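Long-range contacts in UL37 (Suid herpesvirus 1, PDB 4K70), which is an inner tegument protein with a probable essential part in controlling viral trafficking, represented by the N-terminal half of the molecule: residues Val153-Glu157 and Ala331-Gln335; Leu192-Ala197 and Val337-Val341; Arg113-Phe118 and Ala446-Glu450. All blocks are in the same frame, centred on the assembly; numbering follows the deposited sequence.

Contact 1 (Val153-Glu157 and Ala331-Gln335); sequences VVPPE and ASPLQ
L334 reaches from the first turn of helix 333-342 into a shallow trough formed by V153, P155 and P156, at the point where an extended, proline-rich loop leads into the short helix 156-159. The motif on the other side is an N-capped helix start: S332 occupies the N-cap, and its OG accepts a weak bond from the backbone N of Q335. With CG of L334 anti to the backbone N (chi1 172°), the fork of the side chain is carried out over the loop, where its two methyls meet different residues. L334 CD1 lies 3.6 Å from V153 CG1, the valine side chain crossing that of the leucine almost at right angles. L334 CD2 settles beside the ring of P155, 3.8 Å from P155 CG, the two side chains running alongside and pointing the same way. Further along the loop, the rings of P156 and P333 slide past one another in opposite directions, with P156 CG 3.6 Å from P333 CB; Y388 touches both prolines. V153, which also belongs to a sodium site with R199, leans on L196 of helix 191-201. At the other end of the trough E157 bends at chi2 (100°), bringing its carboxylate back over the helix start. OE2 of E157 is buried there without a polar partner in the model, 3.5 Å from CD of P333.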
loop_
_atom_site.group_PDB
_atom_site.type_symbol
_atom_site.label_atom_id
_atom_site.label_comp_id
_atom_site.label_asym_id
_atom_site.label_seq_id
_atom_site.Cartn_x
_atom_site.Cartn_y
_atom_site.Cartn_z
ATOM N N VAL A 153 1.371 10.446 13.358
ATOM C CA VAL A 153 2.093 9.261 12.923
ATOM C C VAL A 153 1.187 8.039 13.042
ATOM O O VAL A 153 0.785 7.656 14.141
ATOM C CB VAL A 153 3.366 9.047 13.755
ATOM C CG1 VAL A 153 4.030 7.729 13.379
ATOM C CG2 VAL A 153 4.324 10.220 13.562
ATOM N N VAL A 154 0.858 7.439 11.903
ATOM C CA VAL A 154 -0.045 6.296 11.870
ATOM C C VAL A 154 0.680 5.029 11.414
ATOM O O VAL A 154 1.394 5.045 10.409
ATOM C CB VAL A 154 -1.208 6.548 10.898
ATOM C CG1 VAL A 154 -2.178 5.394 10.943
ATOM C CG2 VAL A 154 -1.907 7.867 11.224
ATOM N N PRO A 155 0.496 3.919 12.142
ATOM C CA PRO A 155 1.085 2.672 11.640
ATOM C C PRO A 155 0.423 2.293 10.320
ATOM O O PRO A 155 -0.798 2.307 10.246
ATOM C CB PRO A 155 0.734 1.652 12.724
ATOM C CG PRO A 155 0.425 2.485 13.963
ATOM C CD PRO A 155 -0.171 3.751 13.448
ATOM N N PRO A 156 1.216 1.982 9.284
ATOM C CA PRO A 156 0.676 1.616 7.969
ATOM C C PRO A 156 -0.385 0.507 8.037
ATOM O O PRO A 156 -1.294 0.446 7.210
ATOM C CB PRO A 156 1.915 1.114 7.234
ATOM C CG PRO A 156 3.012 1.935 7.811
ATOM C CD PRO A 156 2.687 2.015 9.273
ATOM N N GLU A 157 -0.255 -0.352 9.037
ATOM C CA GLU A 157 -1.090 -1.537 9.178
ATOM C C GLU A 157 -2.471 -1.156 9.677
ATOM O O GLU A 157 -3.446 -1.866 9.452
ATOM C CB GLU A 157 -0.414 -2.502 10.156
ATOM C CG GLU A 157 1.125 -2.496 10.029
ATOM C CD GLU A 157 1.816 -1.657 11.104
ATOM O OE1 GLU A 157 1.352 -1.713 12.269
ATOM O OE2 GLU A 157 2.832 -0.967 10.800
ATOM N N ALA A 331 10.374 -4.855 13.279
ATOM C CA ALA A 331 9.563 -5.949 12.760
ATOM C C ALA A 331 8.267 -5.452 12.131
ATOM O O ALA A 331 7.354 -6.231 11.899
ATOM C CB ALA A 331 9.261 -6.983 13.871
ATOM N N SER A 332 8.172 -4.155 11.869
ATOM C CA SER A 332 6.978 -3.614 11.219
ATOM C C SER A 332 7.397 -2.409 10.425
ATOM O O SER A 332 8.476 -1.883 10.651
ATOM C CB SER A 332 5.923 -3.200 12.252
ATOM O OG SER A 332 6.348 -2.064 12.998
ATOM N N PRO A 333 6.538 -1.969 9.494
ATOM C CA PRO A 333 6.781 -0.771 8.688
ATOM C C PRO A 333 6.961 0.453 9.556
ATOM O O PRO A 333 7.852 1.240 9.271
ATOM C CB PRO A 333 5.494 -0.624 7.875
ATOM C CG PRO A 333 4.924 -2.005 7.823
ATOM C CD PRO A 333 5.327 -2.697 9.074
ATOM N N LEU A 334 6.134 0.629 10.584
ATOM C CA LEU A 334 6.228 1.849 11.380
ATOM C C LEU A 334 7.585 1.907 12.057
ATOM O O LEU A 334 8.268 2.923 12.023
ATOM C CB LEU A 334 5.116 1.934 12.431
ATOM C CG LEU A 334 5.293 3.109 13.400
ATOM C CD1 LEU A 334 5.450 4.448 12.663
ATOM C CD2 LEU A 334 4.152 3.186 14.396
ATOM N N GLN A 335 7.975 0.797 12.670
ATOM C CA GLN A 335 9.235 0.744 13.395
ATOM C C GLN A 335 10.432 1.104 12.522
ATOM O O GLN A 335 11.275 1.915 12.912
ATOM C CB GLN A 335 9.419 -0.646 14.009
ATOM C CG GLN A 335 8.416 -0.931 15.130
ATOM C CD GLN A 335 8.467 -2.371 15.626
ATOM O OE1 GLN A 335 9.422 -3.095 15.367
ATOM N NE2 GLN A 335 7.424 -2.792 16.335
#

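Contact 2 (Leu192-Ala197 and Val337-Val341); sequences LPLALA and VEALV
With CG1 anti to the backbone N in both V337 and V341, these valines, one helical turn apart, each direct that methyl at helix 191-201. L196 answers with CG beside its own backbone N (chi1 -70°), and its CD1 comes to rest 3.7 Å from CG1 of V337, the two side chains crossing nearly perpendicularly. CD1 of L196 also presses on the backbone of the facing helix, 3.6 Å from CA of E338. Nearer its root, L196 offers CB to V341 CG1 at 3.6 Å. V341 CG1 also lies 3.7 Å from A197 N, so it rests against the backbone of helix 191-201 as well as against a side chain. L192, one turn before L196, meets V337 tip to tip, its CD2 4.0 Å from CG1 of the valine. P193 adds looser contacts at the flank, to V337 through CG and to V341 through CB. No hydrogen bond passes between the segments; backbone bonds such as A197 N to P193 O run within each helix. Other helices close round the interface: V337 and P193 also touch L385 of helix 366-385, while P193 reaches F222 of helix 208-223. The axes of these two short helical segments pass 9.6 Å apart at a signed crossing angle of -50°, and the leucine and valine side chains between them form the kind of apolar helix-helix interface characteristic of an all-helical fold such as this half of UL37.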
loop_
_atom_site.group_PDB
_atom_site.type_symbol
_atom_site.label_atom_id
_atom_site.label_comp_id
_atom_site.label_asym_id
_atom_site.label_seq_id
_atom_site.Cartn_x
_atom_site.Cartn_y
_atom_site.Cartn_z
ATOM N N LEU A 192 3.398 9.062 6.171
ATOM C CA LEU A 192 4.155 8.664 7.364
ATOM C C LEU A 192 5.551 9.325 7.446
ATOM O O LEU A 192 5.881 9.955 8.451
ATOM C CB LEU A 192 4.236 7.137 7.471
ATOM C CG LEU A 192 5.146 6.575 8.575
ATOM C CD1 LEU A 192 4.682 7.036 9.947
ATOM C CD2 LEU A 192 5.212 5.053 8.485
ATOM N N PRO A 193 6.365 9.201 6.386
ATOM C CA PRO A 193 7.697 9.832 6.367
ATOM C C PRO A 193 7.635 11.354 6.517
ATOM O O PRO A 193 8.544 11.963 7.083
ATOM C CB PRO A 193 8.225 9.505 4.968
ATOM C CG PRO A 193 7.477 8.307 4.538
ATOM C CD PRO A 193 6.137 8.343 5.216
ATOM N N LEU A 194 6.580 11.964 5.984
ATOM C CA LEU A 194 6.379 13.399 6.137
ATOM C C LEU A 194 6.097 13.744 7.596
ATOM O O LEU A 194 6.724 14.645 8.150
ATOM C CB LEU A 194 5.236 13.901 5.224
ATOM C CG LEU A 194 4.743 15.317 5.514
ATOM C CD1 LEU A 194 5.879 16.315 5.405
ATOM C CD2 LEU A 194 3.584 15.716 4.580
ATOM N N ALA A 195 5.142 13.041 8.207
ATOM C CA ALA A 195 4.826 13.231 9.627
ATOM C C ALA A 195 6.055 13.011 10.522
ATOM O O ALA A 195 6.307 13.771 11.465
ATOM C CB ALA A 195 3.699 12.290 10.055
ATOM N N LEU A 196 6.807 11.957 10.235
ATOM C CA LEU A 196 8.031 11.687 10.998
ATOM C C LEU A 196 9.060 12.810 10.863
ATOM O O LEU A 196 9.689 13.192 11.850
ATOM C CB LEU A 196 8.633 10.340 10.601
ATOM C CG LEU A 196 7.804 9.130 11.055
ATOM C CD1 LEU A 196 8.261 7.834 10.398
ATOM C CD2 LEU A 196 7.813 9.009 12.570
ATOM N N ALA A 197 9.233 13.351 9.655
ATOM C CA ALA A 197 10.198 14.432 9.480
ATOM C C ALA A 197 9.741 15.712 10.181
ATOM O O ALA A 197 10.547 16.447 10.762
ATOM C CB ALA A 197 10.476 14.691 7.990
ATOM N N VAL A 337 10.550 2.568 9.443
ATOM C CA VAL A 337 10.475 3.913 8.876
ATOM C C VAL A 337 10.738 4.982 9.930
ATOM O O VAL A 337 11.381 5.982 9.652
ATOM C CB VAL A 337 9.121 4.171 8.200
ATOM C CG1 VAL A 337 9.095 5.581 7.633
ATOM C CG2 VAL A 337 8.888 3.137 7.115
ATOM N N GLU A 338 10.260 4.765 11.151
ATOM C CA GLU A 338 10.562 5.709 12.230
ATOM C C GLU A 338 12.063 5.743 12.533
ATOM O O GLU A 338 12.632 6.801 12.806
ATOM C CB GLU A 338 9.782 5.362 13.507
ATOM C CG GLU A 338 10.213 6.206 14.707
ATOM C CD GLU A 338 9.213 6.158 15.851
ATOM O OE1 GLU A 338 8.223 5.404 15.741
ATOM O OE2 GLU A 338 9.413 6.881 16.854
ATOM N N ALA A 339 12.702 4.581 12.479
ATOM C CA ALA A 339 14.129 4.493 12.746
ATOM C C ALA A 339 14.897 5.235 11.668
ATOM O O ALA A 339 15.849 5.967 11.967
ATOM C CB ALA A 339 14.571 3.046 12.801
ATOM N N LEU A 340 14.485 5.046 10.417
ATOM C CA LEU A 340 15.207 5.645 9.292
ATOM C C LEU A 340 15.085 7.154 9.298
ATOM O O LEU A 340 16.080 7.861 9.309
ATOM C CB LEU A 340 14.685 5.092 7.972
ATOM C CG LEU A 340 15.064 3.636 7.710
ATOM C CD1 LEU A 340 14.190 3.045 6.613
ATOM C CD2 LEU A 340 16.534 3.559 7.319
ATOM N N VAL A 341 13.850 7.646 9.278
ATOM C CA VAL A 341 13.600 9.072 9.130
ATOM C C VAL A 341 14.120 9.883 10.318
ATOM O O VAL A 341 14.676 10.963 10.144
ATOM C CB VAL A 341 12.083 9.342 8.936
ATOM C CG1 VAL A 341 11.819 10.835 8.900
ATOM C CG2 VAL A 341 11.577 8.636 7.666
#

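Contact 3 (Arg113-Phe118 and Ala446-Glu450); sequences RTSAEF and ALLRE
R449 and E117 meet almost coplanar, guanidinium and carboxylate planes 16° apart, although their side chains cross at about a right angle. The salt bridge is side-on: NE of R449 donates to OE2 of E117 at 2.7 Å and NH2 to OE1 at 2.5 Å, each oxygen using its syn lone pair. E117 reaches there from the loop as an extended chain. The second salt bridge is turned quite differently. R113 brings NH2 to within 2.6 Å of E450 OE1 with the oxygen in the guanidinium plane, but the two flat groups are inclined by 47° and the donor sits above the carboxylate plane. A bend in E450 at chi2 folds the carboxylate toward the loop, where its other oxygen, OE2, accepts from the backbone N of E117 at 2.7 Å, again from above the plane. F118 takes the apolar side, its ring edge facing the backbone N of L447 and its CE2 3.9 Å from L447 CB. N71 of helix 63-78 touches A116, F118 and E450, while R113 also pairs through NE with E70. The two glutamates stand with carboxylate planes 82° apart and their OE2 atoms 4.0 Å from each other. A water donating to both oxygens bridges them, and the arginines would be expected to offset their repulsion, consistent with E117 and the buried E450 both being ionised as they tie the loop to helix 438-458.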
loop_
_atom_site.group_PDB
_atom_site.type_symbol
_atom_site.label_atom_id
_atom_site.label_comp_id
_atom_site.label_asym_id
_atom_site.label_seq_id
_atom_site.Cartn_x
_atom_site.Cartn_y
_atom_site.Cartn_z
ATOM N N ARG A 113 -34.313 -18.757 -0.871
ATOM C CA ARG A 113 -33.992 -17.845 0.221
ATOM C C ARG A 113 -33.409 -16.524 -0.266
ATOM O O ARG A 113 -32.768 -16.474 -1.315
ATOM C CB ARG A 113 -32.985 -18.507 1.160
ATOM C CG ARG A 113 -33.428 -19.869 1.705
ATOM C CD ARG A 113 -32.271 -20.545 2.439
ATOM N NE ARG A 113 -31.186 -20.926 1.533
ATOM C CZ ARG A 113 -29.905 -21.004 1.883
ATOM N NH1 ARG A 113 -29.524 -20.712 3.125
ATOM N NH2 ARG A 113 -28.998 -21.369 0.984
ATOM N N THR A 114 -33.630 -15.460 0.502
ATOM C CA THR A 114 -32.906 -14.220 0.287
ATOM C C THR A 114 -31.700 -14.156 1.220
ATOM O O THR A 114 -30.891 -13.226 1.151
ATOM C CB THR A 114 -33.790 -13.002 0.553
ATOM O OG1 THR A 114 -34.140 -12.962 1.942
ATOM C CG2 THR A 114 -35.048 -13.062 -0.309
ATOM N N SER A 115 -31.568 -15.165 2.072
ATOM C CA SER A 115 -30.688 -15.072 3.230
ATOM C C SER A 115 -29.391 -15.878 3.156
ATOM O O SER A 115 -28.741 -16.075 4.182
ATOM C CB SER A 115 -31.459 -15.512 4.476
ATOM O OG SER A 115 -31.679 -16.907 4.402
ATOM N N ALA A 116 -29.013 -16.355 1.973
ATOM C CA ALA A 116 -27.750 -17.079 1.830
ATOM C C ALA A 116 -26.552 -16.185 2.176
ATOM O O ALA A 116 -26.659 -14.957 2.141
ATOM C CB ALA A 116 -27.606 -17.643 0.426
ATOM N N GLU A 117 -25.427 -16.808 2.526
ATOM C CA GLU A 117 -24.231 -16.074 2.929
ATOM C C GLU A 117 -23.674 -15.224 1.785
ATOM O O GLU A 117 -23.015 -14.220 2.028
ATOM C CB GLU A 117 -23.171 -17.016 3.528
ATOM C CG GLU A 117 -23.640 -17.649 4.842
ATOM C CD GLU A 117 -22.583 -18.511 5.529
ATOM O OE1 GLU A 117 -21.464 -18.025 5.763
ATOM O OE2 GLU A 117 -22.878 -19.682 5.848
ATOM N N PHE A 118 -23.989 -15.601 0.550
ATOM C CA PHE A 118 -23.677 -14.757 -0.611
ATOM C C PHE A 118 -24.919 -14.205 -1.315
ATOM O O PHE A 118 -24.866 -13.807 -2.490
ATOM C CB PHE A 118 -22.758 -15.492 -1.579
ATOM C CG PHE A 118 -21.368 -15.684 -1.038
ATOM C CD1 PHE A 118 -20.436 -14.658 -1.106
ATOM C CD2 PHE A 118 -21.003 -16.880 -0.436
ATOM C CE1 PHE A 118 -19.147 -14.827 -0.591
ATOM C CE2 PHE A 118 -19.727 -17.059 0.074
ATOM C CZ PHE A 118 -18.797 -16.034 -0.003
ATOM N N ALA A 446 -17.842 -20.721 3.487
ATOM C CA ALA A 446 -19.161 -20.101 3.436
ATOM C C ALA A 446 -19.937 -20.496 2.178
ATOM O O ALA A 446 -21.118 -20.833 2.258
ATOM C CB ALA A 446 -19.045 -18.591 3.541
ATOM N N LEU A 447 -19.275 -20.448 1.024
ATOM C CA LEU A 447 -19.910 -20.818 -0.242
ATOM C C LEU A 447 -20.339 -22.283 -0.248
ATOM O O LEU A 447 -21.439 -22.611 -0.686
ATOM C CB LEU A 447 -18.986 -20.538 -1.426
ATOM C CG LEU A 447 -19.557 -20.735 -2.839
ATOM C CD1 LEU A 447 -20.921 -20.095 -2.985
ATOM C CD2 LEU A 447 -18.610 -20.181 -3.886
ATOM N N LEU A 448 -19.477 -23.162 0.253
ATOM C CA LEU A 448 -19.784 -24.590 0.275
ATOM C C LEU A 448 -20.916 -24.950 1.240
ATOM O O LEU A 448 -21.605 -25.949 1.038
ATOM C CB LEU A 448 -18.535 -25.406 0.597
ATOM C CG LEU A 448 -17.502 -25.474 -0.522
ATOM C CD1 LEU A 448 -16.324 -26.342 -0.095
ATOM C CD2 LEU A 448 -18.150 -26.006 -1.797
ATOM N N ARG A 449 -21.100 -24.152 2.290
ATOM C CA ARG A 449 -22.243 -24.336 3.179
ATOM C C ARG A 449 -23.543 -24.082 2.418
ATOM O O ARG A 449 -24.548 -24.760 2.630
ATOM C CB ARG A 449 -22.161 -23.410 4.398
ATOM C CG ARG A 449 -21.065 -23.783 5.423
ATOM C CD ARG A 449 -21.292 -23.059 6.745
ATOM N NE ARG A 449 -21.095 -21.610 6.642
ATOM C CZ ARG A 449 -19.925 -21.005 6.824
ATOM N NH1 ARG A 449 -18.845 -21.721 7.109
ATOM N NH2 ARG A 449 -19.828 -19.689 6.720
ATOM N N GLU A 450 -23.526 -23.100 1.524
ATOM C CA GLU A 450 -24.713 -22.813 0.727
ATOM C C GLU A 450 -24.917 -23.895 -0.326
ATOM O O GLU A 450 -26.054 -24.272 -0.628
ATOM C CB GLU A 450 -24.630 -21.424 0.086
ATOM C CG GLU A 450 -24.540 -20.301 1.099
ATOM C CD GLU A 450 -25.669 -20.334 2.119
ATOM O OE1 GLU A 450 -26.578 -21.194 2.003
ATOM O OE2 GLU A 450 -25.653 -19.488 3.040
HETATM O O HOH W 1 -25.574 -20.838 5.949
#

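How the contacts relate
Contacts 1 and 2 are neighbours, their centres about 10 Å apart, and both use helix 333-342: its first turn meets the proline-rich loop, its later turns meet helix 191-201. V153 joins them directly, with CG1 3.6 Å from CD1 of L192. Contact 2 is the more buried, contact 1 partly so; both are mainly apolar, without a hydrogen bond between their segments, though contact 1 also buries a carboxylate oxygen. Contact 3 lies far off, its centre about 37 Å from that of contact 1 and about 45 Å from that of contact 2, on the opposite side of the chain's centre from the latter. Though also largely buried, it joins a loop to a helix chiefly through charged groups.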